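Local coordinates for G protein coupled receptor (Arabidopsis thaliana, PDB 3T33) that binds zinc as a LanC-like protein and may play a role in abscisic acid signalling, at residues S36-F48 / L356-K369. Sequence-based numbering, arbitrary orientation. Where two conformers were deposited one is given.
Sequences SLTKLLSLPYKSF and LYRAKAFASFLLDK
K360 reaches from helix 353-375 to the C-terminal end of helix 36-42, and its whole length is in use. With CG anti to the backbone N (chi1 164°) and the chain extended beyond, CB lies 4.0 Å from F48 CE2, and CG sits over one face of the F48 ring, 3.9 Å from its centroid, a CH-pi contact. CD passes the edge of the Y45 ring, CE comes close to the carbonyl oxygens of L41 and L43, and NZ donates to both. The bond from K360 NZ to L43 O is 2.5 Å and lies nearly along the C=O axis; the one from K360 NZ to L41 O, 2.9 Å, comes from above the carbonyl plane. The ammonium thus ties down two carbonyls where helix 36-42 ends.

Further along, L41 pushes CD2 against A361 CA at 3.3 Å, a knob in the hole formed by Y357, K360, A361 and S364. In return S364 packs among L37, L40, L41 and F48, its OG at the edge of the F48 ring and bonded to K360 O of its own helix. At the far end S36 OG donates to the syn lone pair of D368 OD1, 2.6 Å away.

The axes of helix 36-42 and of residues 356-369 run roughly antiparallel (143°), 9.5 Å apart at closest approach; the short helix lies across the face that carries K360, S364 and D368. Helix 336-350 packs against A359 and F362, helix 392-402 flanks the contact at A363 and F48, and the rest of helix 45-69 reaches L367.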
loop_
_atom_site.group_PDB
_atom_site.type_symbol
_atom_site.label_atom_id
_atom_site.label_comp_id
_atom_site.label_asym_id
_atom_site.label_seq_id
_atom_site.Cartn_x
_atom_site.Cartn_y
_atom_site.Cartn_z
ATOM N N SER A 36 26.908 6.520 -9.360
ATOM C CA SER A 36 26.140 7.296 -8.389
ATOM C C SER A 36 25.178 6.383 -7.609
ATOM O O SER A 36 25.023 6.514 -6.422
ATOM C CB SER A 36 25.421 8.451 -9.086
ATOM O OG SER A 36 24.580 7.946 -10.103
ATOM N N LEU A 37 24.589 5.421 -8.303
ATOM C CA LEU A 37 23.773 4.391 -7.711
ATOM C C LEU A 37 24.486 3.557 -6.611
ATOM O O LEU A 37 23.930 3.374 -5.516
ATOM C CB LEU A 37 23.234 3.495 -8.812
ATOM C CG LEU A 37 21.954 2.656 -8.554
ATOM C CD1 LEU A 37 22.172 1.199 -8.545
ATOM C CD2 LEU A 37 21.068 3.113 -7.333
ATOM N N THR A 38 25.708 3.071 -6.887
ATOM C CA THR A 38 26.392 2.216 -5.931
ATOM C C THR A 38 26.771 3.047 -4.744
ATOM O O THR A 38 26.803 2.559 -3.646
ATOM C CB THR A 38 27.687 1.530 -6.534
ATOM O OG1 THR A 38 28.461 2.544 -7.193
ATOM C CG2 THR A 38 27.314 0.450 -7.572
ATOM N N LYS A 39 27.092 4.313 -4.962
ATOM C CA LYS A 39 27.463 5.169 -3.840
ATOM C C LYS A 39 26.261 5.367 -2.904
ATOM O O LYS A 39 26.405 5.261 -1.692
ATOM C CB LYS A 39 28.045 6.497 -4.345
ATOM C CG LYS A 39 29.389 6.223 -5.115
ATOM C CD LYS A 39 30.155 7.506 -5.493
ATOM C CE LYS A 39 31.476 7.194 -6.251
ATOM N NZ LYS A 39 32.594 8.173 -5.932
ATOM N N LEU A 40 25.082 5.617 -3.465
ATOM C CA LEU A 40 23.846 5.638 -2.673
ATOM C C LEU A 40 23.699 4.347 -1.837
ATOM O O LEU A 40 23.421 4.389 -0.639
ATOM C CB LEU A 40 22.623 5.783 -3.595
ATOM C CG LEU A 40 22.370 7.125 -4.252
ATOM C CD1 LEU A 40 21.211 7.076 -5.271
ATOM C CD2 LEU A 40 21.976 8.004 -3.117
ATOM N N LEU A 41 23.916 3.195 -2.457
ATOM C CA LEU A 41 23.647 1.953 -1.751
ATOM C C LEU A 41 24.574 1.753 -0.554
ATOM O O LEU A 41 24.173 1.155 0.433
ATOM C CB LEU A 41 23.730 0.756 -2.700
ATOM C CG LEU A 41 22.639 0.706 -3.786
ATOM C CD1 LEU A 41 23.051 -0.233 -4.889
ATOM C CD2 LEU A 41 21.352 0.238 -3.196
ATOM N N SER A 42 25.809 2.242 -0.653
ATOM C CA SER A 42 26.838 2.110 0.395
ATOM C C SER A 42 26.576 3.057 1.568
ATOM O O SER A 42 26.991 2.798 2.688
ATOM C CB SER A 42 28.249 2.403 -0.172
ATOM O OG SER A 42 28.547 1.650 -1.349
ATOM N N LEU A 43 25.919 4.173 1.281
ATOM C CA LEU A 43 25.582 5.206 2.258
ATOM C C LEU A 43 25.022 4.647 3.601
ATOM O O LEU A 43 24.178 3.722 3.606
ATOM C CB LEU A 43 24.571 6.104 1.609
ATOM C CG LEU A 43 24.751 7.608 1.487
ATOM C CD1 LEU A 43 26.177 8.056 1.093
ATOM C CD2 LEU A 43 23.726 8.147 0.473
ATOM N N PRO A 44 25.555 5.156 4.746
ATOM C CA PRO A 44 24.914 4.753 5.981
ATOM C C PRO A 44 23.468 5.365 6.078
ATOM O O PRO A 44 23.174 6.442 5.541
ATOM C CB PRO A 44 25.868 5.266 7.070
ATOM C CG PRO A 44 26.650 6.306 6.455
ATOM C CD PRO A 44 26.587 6.192 4.971
ATOM N N TYR A 45 22.598 4.641 6.754
ATOM C CA TYR A 45 21.188 4.926 6.725
ATOM C C TYR A 45 20.813 6.355 7.107
ATOM O O TYR A 45 19.979 6.959 6.464
ATOM C CB TYR A 45 20.403 3.904 7.512
ATOM C CG TYR A 45 18.998 3.832 6.965
ATOM C CD1 TYR A 45 17.947 4.550 7.552
ATOM C CD2 TYR A 45 18.723 3.097 5.805
ATOM C CE1 TYR A 45 16.651 4.494 7.000
ATOM C CE2 TYR A 45 17.447 3.068 5.252
ATOM C CZ TYR A 45 16.435 3.751 5.863
ATOM O OH TYR A 45 15.213 3.664 5.300
ATOM N N LYS A 46 21.467 6.895 8.119
ATOM C CA LYS A 46 21.188 8.221 8.608
ATOM C C LYS A 46 21.231 9.235 7.504
ATOM O O LYS A 46 20.218 9.899 7.298
ATOM C CB LYS A 46 22.103 8.614 9.760
ATOM C CG LYS A 46 22.497 7.362 10.605
ATOM C CD LYS A 46 23.533 6.392 9.934
ATOM C CE LYS A 46 23.783 5.141 10.787
ATOM N NZ LYS A 46 22.810 4.045 10.441
ATOM N N SER A 47 22.334 9.332 6.752
ATOM C CA SER A 47 22.393 10.279 5.632
ATOM C C SER A 47 21.668 9.813 4.348
ATOM O O SER A 47 21.227 10.648 3.528
ATOM C CB SER A 47 23.837 10.684 5.304
ATOM O OG SER A 47 24.557 9.510 5.058
ATOM N N PHE A 48 21.560 8.504 4.158
ATOM C CA PHE A 48 20.764 8.012 3.045
ATOM C C PHE A 48 19.301 8.473 3.225
ATOM O O PHE A 48 18.736 9.053 2.337
ATOM C CB PHE A 48 20.832 6.499 2.992
ATOM C CG PHE A 48 19.874 5.883 2.044
ATOM C CD1 PHE A 48 20.156 5.857 0.690
ATOM C CD2 PHE A 48 18.685 5.341 2.497
ATOM C CE1 PHE A 48 19.256 5.280 -0.225
ATOM C CE2 PHE A 48 17.780 4.732 1.589
ATOM C CZ PHE A 48 18.072 4.712 0.222
ATOM N N LEU A 356 15.789 -4.433 4.743
ATOM C CA LEU A 356 16.009 -2.945 4.656
ATOM C C LEU A 356 16.895 -2.543 3.488
ATOM O O LEU A 356 16.625 -1.565 2.696
ATOM C CB LEU A 356 16.732 -2.419 5.872
ATOM C CG LEU A 356 16.417 -1.010 6.382
ATOM C CD1 LEU A 356 17.627 -0.401 7.048
ATOM C CD2 LEU A 356 15.800 -0.064 5.358
ATOM N N TYR A 357 17.973 -3.310 3.370
ATOM C CA TYR A 357 18.850 -3.083 2.255
ATOM C C TYR A 357 18.118 -3.215 0.909
ATOM O O TYR A 357 18.369 -2.463 -0.030
ATOM C CB TYR A 357 20.044 -4.033 2.293
ATOM C CG TYR A 357 20.828 -3.882 1.066
ATOM C CD1 TYR A 357 21.661 -2.778 0.871
ATOM C CD2 TYR A 357 20.670 -4.768 0.041
ATOM C CE1 TYR A 357 22.360 -2.615 -0.319
ATOM C CE2 TYR A 357 21.319 -4.600 -1.103
ATOM C CZ TYR A 357 22.179 -3.543 -1.287
ATOM O OH TYR A 357 22.824 -3.462 -2.525
ATOM N N ARG A 358 17.254 -4.212 0.795
ATOM C CA ARG A 358 16.502 -4.387 -0.432
ATOM C C ARG A 358 15.548 -3.223 -0.716
ATOM O O ARG A 358 15.444 -2.817 -1.854
ATOM C CB ARG A 358 15.844 -5.762 -0.496
ATOM C CG ARG A 358 16.863 -6.857 -0.839
ATOM C CD ARG A 358 16.222 -8.234 -0.778
ATOM N NE ARG A 358 17.204 -9.249 -1.123
ATOM C CZ ARG A 358 16.938 -10.526 -1.371
ATOM N NH1 ARG A 358 15.704 -10.983 -1.317
ATOM N NH2 ARG A 358 17.936 -11.339 -1.651
ATOM N N ALA A 359 14.936 -2.669 0.320
ATOM C CA ALA A 359 14.048 -1.511 0.169
ATOM C C ALA A 359 14.944 -0.334 -0.180
ATOM O O ALA A 359 14.644 0.468 -1.050
ATOM C CB ALA A 359 13.263 -1.213 1.486
ATOM N N LYS A 360 16.086 -0.277 0.456
ATOM C CA LYS A 360 17.034 0.798 0.148
ATOM C C LYS A 360 17.489 0.755 -1.320
ATOM O O LYS A 360 17.590 1.784 -1.993
ATOM C CB LYS A 360 18.200 0.742 1.165
ATOM C CG LYS A 360 19.442 1.472 0.872
ATOM C CD LYS A 360 20.434 1.294 2.064
ATOM C CE LYS A 360 21.619 2.282 1.970
ATOM N NZ LYS A 360 22.737 1.814 2.818
ATOM N N ALA A 361 17.729 -0.439 -1.838
ATOM C CA ALA A 361 18.145 -0.562 -3.242
ATOM C C ALA A 361 17.014 -0.111 -4.175
ATOM O O ALA A 361 17.258 0.572 -5.159
ATOM C CB ALA A 361 18.551 -1.998 -3.567
ATOM N N PHE A 362 15.767 -0.474 -3.869
ATOM C CA PHE A 362 14.702 -0.068 -4.818
ATOM C C PHE A 362 14.524 1.444 -4.731
ATOM O O PHE A 362 14.378 2.096 -5.720
ATOM C CB PHE A 362 13.398 -0.788 -4.517
ATOM C CG PHE A 362 13.216 -2.087 -5.251
ATOM C CD1 PHE A 362 14.294 -2.913 -5.533
ATOM C CD2 PHE A 362 11.918 -2.493 -5.657
ATOM C CE1 PHE A 362 14.117 -4.130 -6.210
ATOM C CE2 PHE A 362 11.718 -3.696 -6.312
ATOM C CZ PHE A 362 12.835 -4.543 -6.587
ATOM N N ALA A 363 14.579 2.001 -3.538
ATOM C CA ALA A 363 14.479 3.432 -3.388
ATOM C C ALA A 363 15.642 4.182 -4.048
ATOM O O ALA A 363 15.432 5.245 -4.665
ATOM C CB ALA A 363 14.377 3.810 -1.937
ATOM N N SER A 364 16.862 3.652 -3.886
ATOM C CA SER A 364 18.018 4.237 -4.587
ATOM C C SER A 364 17.882 4.173 -6.054
ATOM O O SER A 364 18.183 5.169 -6.731
ATOM C CB SER A 364 19.305 3.563 -4.167
ATOM O OG SER A 364 19.357 3.600 -2.764
ATOM N N PHE A 365 17.397 3.038 -6.579
ATOM C CA PHE A 365 17.149 2.938 -8.021
ATOM C C PHE A 365 16.251 4.068 -8.500
ATOM O O PHE A 365 16.605 4.824 -9.432
ATOM C CB PHE A 365 16.513 1.598 -8.383
ATOM C CG PHE A 365 16.224 1.452 -9.885
ATOM C CD1 PHE A 365 14.990 1.827 -10.421
ATOM C CD2 PHE A 365 17.193 0.932 -10.747
ATOM C CE1 PHE A 365 14.744 1.721 -11.830
ATOM C CE2 PHE A 365 16.949 0.814 -12.130
ATOM C CZ PHE A 365 15.732 1.207 -12.665
ATOM N N LEU A 366 15.086 4.210 -7.847
ATOM C CA LEU A 366 14.188 5.312 -8.168
ATOM C C LEU A 366 14.815 6.691 -8.038
ATOM O O LEU A 366 14.641 7.546 -8.916
ATOM C CB LEU A 366 12.931 5.282 -7.271
ATOM C CG LEU A 366 11.879 4.290 -7.683
ATOM C CD1 LEU A 366 10.869 4.252 -6.594
ATOM C CD2 LEU A 366 11.279 4.809 -8.988
ATOM N N LEU A 367 15.490 6.972 -6.944
ATOM C CA LEU A 367 16.081 8.314 -6.879
ATOM C C LEU A 367 17.136 8.560 -7.961
ATOM O O LEU A 367 17.218 9.656 -8.562
ATOM C CB LEU A 367 16.683 8.554 -5.523
ATOM C CG LEU A 367 17.216 9.945 -5.144
ATOM C CD1 LEU A 367 17.019 10.093 -3.670
ATOM C CD2 LEU A 367 18.690 10.108 -5.418
ATOM N N ASP A 368 17.937 7.539 -8.240
ATOM C CA ASP A 368 19.073 7.735 -9.154
ATOM C C ASP A 368 18.615 7.811 -10.628
ATOM O O ASP A 368 19.138 8.614 -11.416
ATOM C CB ASP A 368 20.135 6.623 -8.922
ATOM C CG ASP A 368 21.510 6.943 -9.574
ATOM O OD1 ASP A 368 22.229 7.859 -9.103
ATOM O OD2 ASP A 368 21.859 6.262 -10.554
ATOM N N LYS A 369 17.597 7.027 -10.963
ATOM C CA LYS A 369 17.295 6.743 -12.350
ATOM C C LYS A 369 15.951 7.251 -12.843
ATOM O O LYS A 369 15.776 7.399 -14.076
ATOM C CB LYS A 369 17.331 5.220 -12.631
ATOM C CG LYS A 369 18.609 4.442 -12.207
ATOM C CD LYS A 369 19.824 4.752 -13.070
ATOM C CE LYS A 369 21.098 4.145 -12.478
ATOM N NZ LYS A 369 22.045 3.872 -13.595
#